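Local coordinates for conserved exported protein (Bacteroides fragilis, PDB 3CLW) that is of unknown function but probably hydrolyses O-glycosyl compounds, as family 30 glycoside hydrolases do, at residues 6-11 with 425-430; 436-441 with 454-459. All blocks are in the same frame, centred on the assembly; numbering follows the deposited sequence.

Both contacts lie in the side β-domain that glycoside hydrolase family 30 proteins carry beside their TIM barrel, their centres about 25 Å (contact 1) and about 27 Å (contact 2) from the centre of the chain. Each is packing within that domain, and their own centres are about 12 Å apart. Strands 6-25 and 450-455 run parallel as neighbours, joined by probable hydrogen bonds from Asn455 N to Phe8 O (2.7 Å) and from Ile10 N to Asn455 O (2.8 Å). Strands 427-433 and 438-444 form the antiparallel pair facing them. Between the two contacts, Ile429 CD1 packs on Thr440 CG2 at 3.4 Å, so the same apolar packing continues from one to the other.

Contact 1: 6-11 with 425-430; sequences KVFIID and TSLMIS
The Phe8 ring lies between segment 6-11, the start of strand 6-25, and the strand beginning at Leu427, and two methyls meet it obliquely: Ile429 CG2 nearest to CE1, Leu427 CD2 nearest to CZ. This is side-chain packing between strands of the β-sandwich domain that accompanies the family 30 TIM barrel, with Phe8 buried and Leu427 and Ile429 still partly exposed; the N-terminal strand reaches over to strand 427-433, more than 400 residues later. The closer approach is Ile429 CG2 to Phe8 CE1, 3.4 Å, which is tight for two carbons, and the same methyl also touches Phe8 CZ at 3.8 Å. Leu427 comes from the direction opposite to Phe8. Its chi1 of -180° carries CG away from the backbone N, and the CD2 branch then closes on Phe8 CZ at 3.7 Å. No hydrogen bond links the two segments, and the nearest alpha carbons, CA of Phe8 and CA of Ile429, are 9.1 Å apart, a separation spanned by side chains alone. Phe8 also packs on Ile412 and Pro414 of strand 408-414, and Ile429 touches the same Ile412. On the side of Leu427, the ring carbon CE2 of Phe8 still lies 3.9 Å from Leu427 CD2.

Contact 2: 436-441 with 454-459; sequences KEVVTV and LNCDHA
Val438 and Thr440 face Cys456 and Leu454 across the interior of the family 30 β-sandwich domain, in which strand 438-444 lies over the end of strand 450-455. The apolar part is a valine set against a thiol: Cys456 SG lies 4.1 Å from Val438 CG1 and equally 4.1 Å from Val438 CB, touching the flank of the side chain as well as one methyl. With chi1 at -180°, the sulfur is anti to the Cys456 backbone N and is directed at Val438. Two residues along each segment, Thr440 and Leu454 reach toward each other tip to tip, Leu454 CD2 lying 4.2 Å from Thr440 OG1. That is a loose van der Waals touch; the hydroxyl is hydrogen-bonded to Ser431 OG, which satisfies it in this buried setting. Ile10 packs on both Val438 and Thr440, and Ile412 on both Thr440 and Leu454. No hydrogen bond crosses between the segments, whose nearest alpha carbons, CA of Val438 and CA of Cys456, are 8.3 Å apart. Backbone bonding appears instead within 454-459, where a type II' β-turn has Asp457 at its first corner with a positive phi of 53°. It is closed by Ala459 N donating to Cys456 O at 3.1 Å.

Contact 1: 6-11 with 425-430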
loop_
_atom_site.group_PDB
_atom_site.type_symbol
_atom_site.label_atom_id
_atom_site.label_comp_id
_atom_site.label_asym_id
_atom_site.label_seq_id
_atom_site.Cartn_x
_atom_site.Cartn_y
_atom_site.Cartn_z
ATOM N N LYS A 6 -6.672 31.973 3.646
ATOM C CA LYS A 6 -7.458 31.233 2.662
ATOM C C LYS A 6 -8.642 30.553 3.324
ATOM O O LYS A 6 -8.556 30.162 4.481
ATOM C CB LYS A 6 -6.560 30.234 1.946
ATOM C CG LYS A 6 -5.702 30.871 0.869
ATOM C CD LYS A 6 -4.321 30.266 0.827
ATOM C CE LYS A 6 -3.565 30.771 -0.407
ATOM N NZ LYS A 6 -2.176 30.183 -0.508
ATOM N N VAL A 7 -9.749 30.443 2.598
ATOM C CA VAL A 7 -11.007 29.943 3.161
ATOM C C VAL A 7 -11.537 28.730 2.396
ATOM O O VAL A 7 -11.705 28.775 1.170
ATOM C CB VAL A 7 -12.094 31.072 3.310
ATOM C CG1 VAL A 7 -11.966 32.105 2.226
ATOM C CG2 VAL A 7 -13.491 30.501 3.317
ATOM N N PHE A 8 -11.786 27.647 3.131
ATOM C CA PHE A 8 -12.224 26.396 2.536
ATOM C C PHE A 8 -13.588 26.013 3.051
ATOM O O PHE A 8 -13.845 26.038 4.265
ATOM C CB PHE A 8 -11.229 25.286 2.850
ATOM C CG PHE A 8 -9.924 25.429 2.129
ATOM C CD1 PHE A 8 -9.701 24.750 0.936
ATOM C CD2 PHE A 8 -8.924 26.251 2.632
ATOM C CE1 PHE A 8 -8.502 24.881 0.269
ATOM C CE2 PHE A 8 -7.715 26.391 1.968
ATOM C CZ PHE A 8 -7.503 25.706 0.789
ATOM N N ILE A 9 -14.461 25.656 2.121
ATOM C CA ILE A 9 -15.803 25.201 2.461
ATOM C C ILE A 9 -15.924 23.723 2.187
ATOM O O ILE A 9 -15.634 23.247 1.082
ATOM C CB ILE A 9 -16.912 26.002 1.725
ATOM C CG1 ILE A 9 -16.878 27.481 2.161
ATOM C CG2 ILE A 9 -18.318 25.397 2.000
ATOM C CD1 ILE A 9 -15.986 28.371 1.355
ATOM N N ILE A 10 -16.318 23.008 3.235
ATOM C CA ILE A 10 -16.548 21.580 3.196
ATOM C C ILE A 10 -17.996 21.333 2.794
ATOM O O ILE A 10 -18.918 21.910 3.372
ATOM C CB ILE A 10 -16.243 20.969 4.574
ATOM C CG1 ILE A 10 -14.739 21.126 4.877
ATOM C CG2 ILE A 10 -16.743 19.501 4.666
ATOM C CD1 ILE A 10 -14.246 20.402 6.116
ATOM N N ASP A 11 -18.196 20.464 1.812
ATOM C CA ASP A 11 -19.537 20.165 1.337
ATOM C C ASP A 11 -19.901 18.670 1.514
ATOM O O ASP A 11 -19.550 17.813 0.705
ATOM C CB ASP A 11 -19.672 20.670 -0.108
ATOM C CG ASP A 11 -21.037 20.412 -0.713
ATOM O OD1 ASP A 11 -22.033 20.165 0.037
ATOM O OD2 ASP A 11 -21.091 20.452 -1.960
ATOM N N THR A 425 2.662 22.153 -5.101
ATOM C CA THR A 425 3.870 22.796 -4.565
ATOM C C THR A 425 3.529 23.816 -3.499
ATOM O O THR A 425 4.423 24.478 -2.973
ATOM C CB THR A 425 4.758 23.472 -5.670
ATOM O OG1 THR A 425 3.951 24.344 -6.484
ATOM C CG2 THR A 425 5.396 22.420 -6.538
ATOM N N SER A 426 2.245 23.959 -3.191
ATOM C CA SER A 426 1.820 24.886 -2.143
ATOM C C SER A 426 0.976 24.210 -1.058
ATOM O O SER A 426 1.521 23.778 -0.041
ATOM C CB SER A 426 1.123 26.126 -2.737
ATOM O OG SER A 426 -0.059 25.800 -3.456
ATOM N N LEU A 427 -0.336 24.100 -1.270
ATOM C CA LEU A 427 -1.242 23.649 -0.230
ATOM C C LEU A 427 -2.282 22.629 -0.739
ATOM O O LEU A 427 -3.081 22.932 -1.650
ATOM C CB LEU A 427 -1.924 24.849 0.413
ATOM C CG LEU A 427 -2.914 24.551 1.536
ATOM C CD1 LEU A 427 -2.198 24.273 2.867
ATOM C CD2 LEU A 427 -3.903 25.682 1.697
ATOM N N MET A 428 -2.259 21.433 -0.139
ATOM C CA MET A 428 -3.131 20.314 -0.522
ATOM C C MET A 428 -4.024 19.972 0.655
ATOM O O MET A 428 -3.564 19.864 1.791
ATOM C CB MET A 428 -2.305 19.088 -0.941
ATOM C CG MET A 428 -1.566 19.212 -2.289
ATOM S SD MET A 428 -0.306 17.939 -2.538
ATOM C CE MET A 428 1.065 18.766 -1.776
ATOM N N ILE A 429 -5.314 19.816 0.396
ATOM C CA ILE A 429 -6.239 19.570 1.458
ATOM C C ILE A 429 -7.428 18.787 0.928
ATOM O O ILE A 429 -7.869 19.005 -0.198
ATOM C CB ILE A 429 -6.595 20.895 2.190
ATOM C CG1 ILE A 429 -7.683 20.688 3.245
ATOM C CG2 ILE A 429 -7.024 21.913 1.207
ATOM C CD1 ILE A 429 -7.812 21.857 4.198
ATOM N N SER A 430 -7.903 17.845 1.753
ATOM C CA SER A 430 -8.963 16.896 1.390
ATOM C C SER A 430 -9.740 16.574 2.649
ATOM O O SER A 430 -9.215 16.737 3.745
ATOM C CB SER A 430 -8.365 15.605 0.775
ATOM O OG SER A 430 -7.410 14.984 1.649
#

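Contact 2: 436-441 with 454-459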
loop_
_atom_site.group_PDB
_atom_site.type_symbol
_atom_site.label_atom_id
_atom_site.label_comp_id
_atom_site.label_asym_id
_atom_site.label_seq_id
_atom_site.Cartn_x
_atom_site.Cartn_y
_atom_site.Cartn_z
ATOM N N LYS A 436 -20.252 11.171 11.395
ATOM C CA LYS A 436 -20.138 11.506 12.825
ATOM C C LYS A 436 -18.941 12.425 13.077
ATOM O O LYS A 436 -18.998 13.276 13.957
ATOM C CB LYS A 436 -19.985 10.249 13.701
ATOM C CG LYS A 436 -21.178 9.293 13.727
ATOM C CD LYS A 436 -20.684 7.879 14.040
ATOM C CE LYS A 436 -21.391 6.811 13.176
ATOM N NZ LYS A 436 -22.578 6.167 13.863
ATOM N N GLU A 437 -17.860 12.194 12.332
ATOM C CA GLU A 437 -16.636 12.993 12.344
ATOM C C GLU A 437 -16.417 13.512 10.942
ATOM O O GLU A 437 -16.692 12.793 9.977
ATOM C CB GLU A 437 -15.414 12.107 12.673
ATOM C CG GLU A 437 -14.913 12.230 14.107
ATOM C CD GLU A 437 -13.722 11.310 14.451
ATOM O OE1 GLU A 437 -13.616 10.924 15.633
ATOM O OE2 GLU A 437 -12.872 10.998 13.580
ATOM N N VAL A 438 -15.889 14.728 10.822
ATOM C CA VAL A 438 -15.337 15.182 9.557
ATOM C C VAL A 438 -13.832 15.389 9.762
ATOM O O VAL A 438 -13.413 16.123 10.666
ATOM C CB VAL A 438 -16.067 16.432 8.990
ATOM C CG1 VAL A 438 -15.453 16.895 7.652
ATOM C CG2 VAL A 438 -17.533 16.123 8.778
ATOM N N VAL A 439 -13.044 14.703 8.917
ATOM C CA VAL A 439 -11.594 14.652 8.991
ATOM C C VAL A 439 -11.002 15.394 7.801
ATOM O O VAL A 439 -11.296 15.084 6.655
ATOM C CB VAL A 439 -11.087 13.162 8.976
ATOM C CG1 VAL A 439 -9.549 13.081 8.869
ATOM C CG2 VAL A 439 -11.626 12.371 10.186
ATOM N N THR A 440 -10.174 16.381 8.073
ATOM C CA THR A 440 -9.542 17.156 7.025
ATOM C C THR A 440 -8.010 17.079 7.171
ATOM O O THR A 440 -7.467 17.204 8.268
ATOM C CB THR A 440 -10.069 18.605 7.069
ATOM O OG1 THR A 440 -11.499 18.571 6.922
ATOM C CG2 THR A 440 -9.491 19.426 5.976
ATOM N N VAL A 441 -7.321 16.827 6.071
ATOM C CA VAL A 441 -5.874 16.703 6.124
ATOM C C VAL A 441 -5.290 17.707 5.162
ATOM O O VAL A 441 -5.575 17.662 3.965
ATOM C CB VAL A 441 -5.379 15.260 5.785
ATOM C CG1 VAL A 441 -3.872 15.156 5.906
ATOM C CG2 VAL A 441 -6.041 14.224 6.677
ATOM N N LEU A 454 -11.773 27.126 7.975
ATOM C CA LEU A 454 -12.428 25.893 7.623
ATOM C C LEU A 454 -13.911 26.029 7.908
ATOM O O LEU A 454 -14.323 26.190 9.055
ATOM C CB LEU A 454 -11.793 24.734 8.396
ATOM C CG LEU A 454 -11.890 23.329 7.832
ATOM C CD1 LEU A 454 -11.259 23.250 6.427
ATOM C CD2 LEU A 454 -11.240 22.317 8.784
ATOM N N ASN A 455 -14.708 25.983 6.849
ATOM C CA ASN A 455 -16.146 26.169 6.940
ATOM C C ASN A 455 -16.834 24.825 6.794
ATOM O O ASN A 455 -16.863 24.248 5.698
ATOM C CB ASN A 455 -16.592 27.104 5.817
ATOM C CG ASN A 455 -18.007 27.604 5.982
ATOM O OD1 ASN A 455 -18.241 28.805 5.859
ATOM N ND2 ASN A 455 -18.964 26.699 6.237
ATOM N N CYS A 456 -17.392 24.339 7.895
ATOM C CA CYS A 456 -17.856 22.964 7.974
ATOM C C CYS A 456 -19.193 22.897 8.699
ATOM O O CYS A 456 -19.231 22.712 9.918
ATOM C CB CYS A 456 -16.800 22.103 8.683
ATOM S SG CYS A 456 -17.254 20.363 8.842
ATOM N N ASP A 457 -20.283 23.045 7.930
ATOM C CA ASP A 457 -21.645 23.256 8.474
ATOM C C ASP A 457 -21.657 24.428 9.463
ATOM O O ASP A 457 -21.373 25.574 9.085
ATOM C CB ASP A 457 -22.229 21.984 9.117
ATOM C CG ASP A 457 -23.083 21.155 8.144
ATOM O OD1 ASP A 457 -22.991 21.358 6.905
ATOM O OD2 ASP A 457 -23.853 20.283 8.626
ATOM N N HIS A 458 -21.960 24.142 10.723
ATOM C CA HIS A 458 -22.038 25.200 11.723
ATOM C C HIS A 458 -21.010 25.039 12.830
ATOM O O HIS A 458 -21.075 25.714 13.853
ATOM C CB HIS A 458 -23.473 25.328 12.247
ATOM C CG HIS A 458 -24.455 25.634 11.158
ATOM N ND1 HIS A 458 -25.473 24.772 10.804
ATOM C CD2 HIS A 458 -24.518 26.674 10.289
ATOM C CE1 HIS A 458 -26.141 25.285 9.784
ATOM N NE2 HIS A 458 -25.577 26.435 9.449
ATOM N N ALA A 459 -20.031 24.172 12.575
ATOM C CA ALA A 459 -18.953 23.881 13.514
ATOM C C ALA A 459 -17.977 25.041 13.684
ATOM O O ALA A 459 -17.608 25.720 12.714
ATOM C CB ALA A 459 -18.213 22.622 13.088
#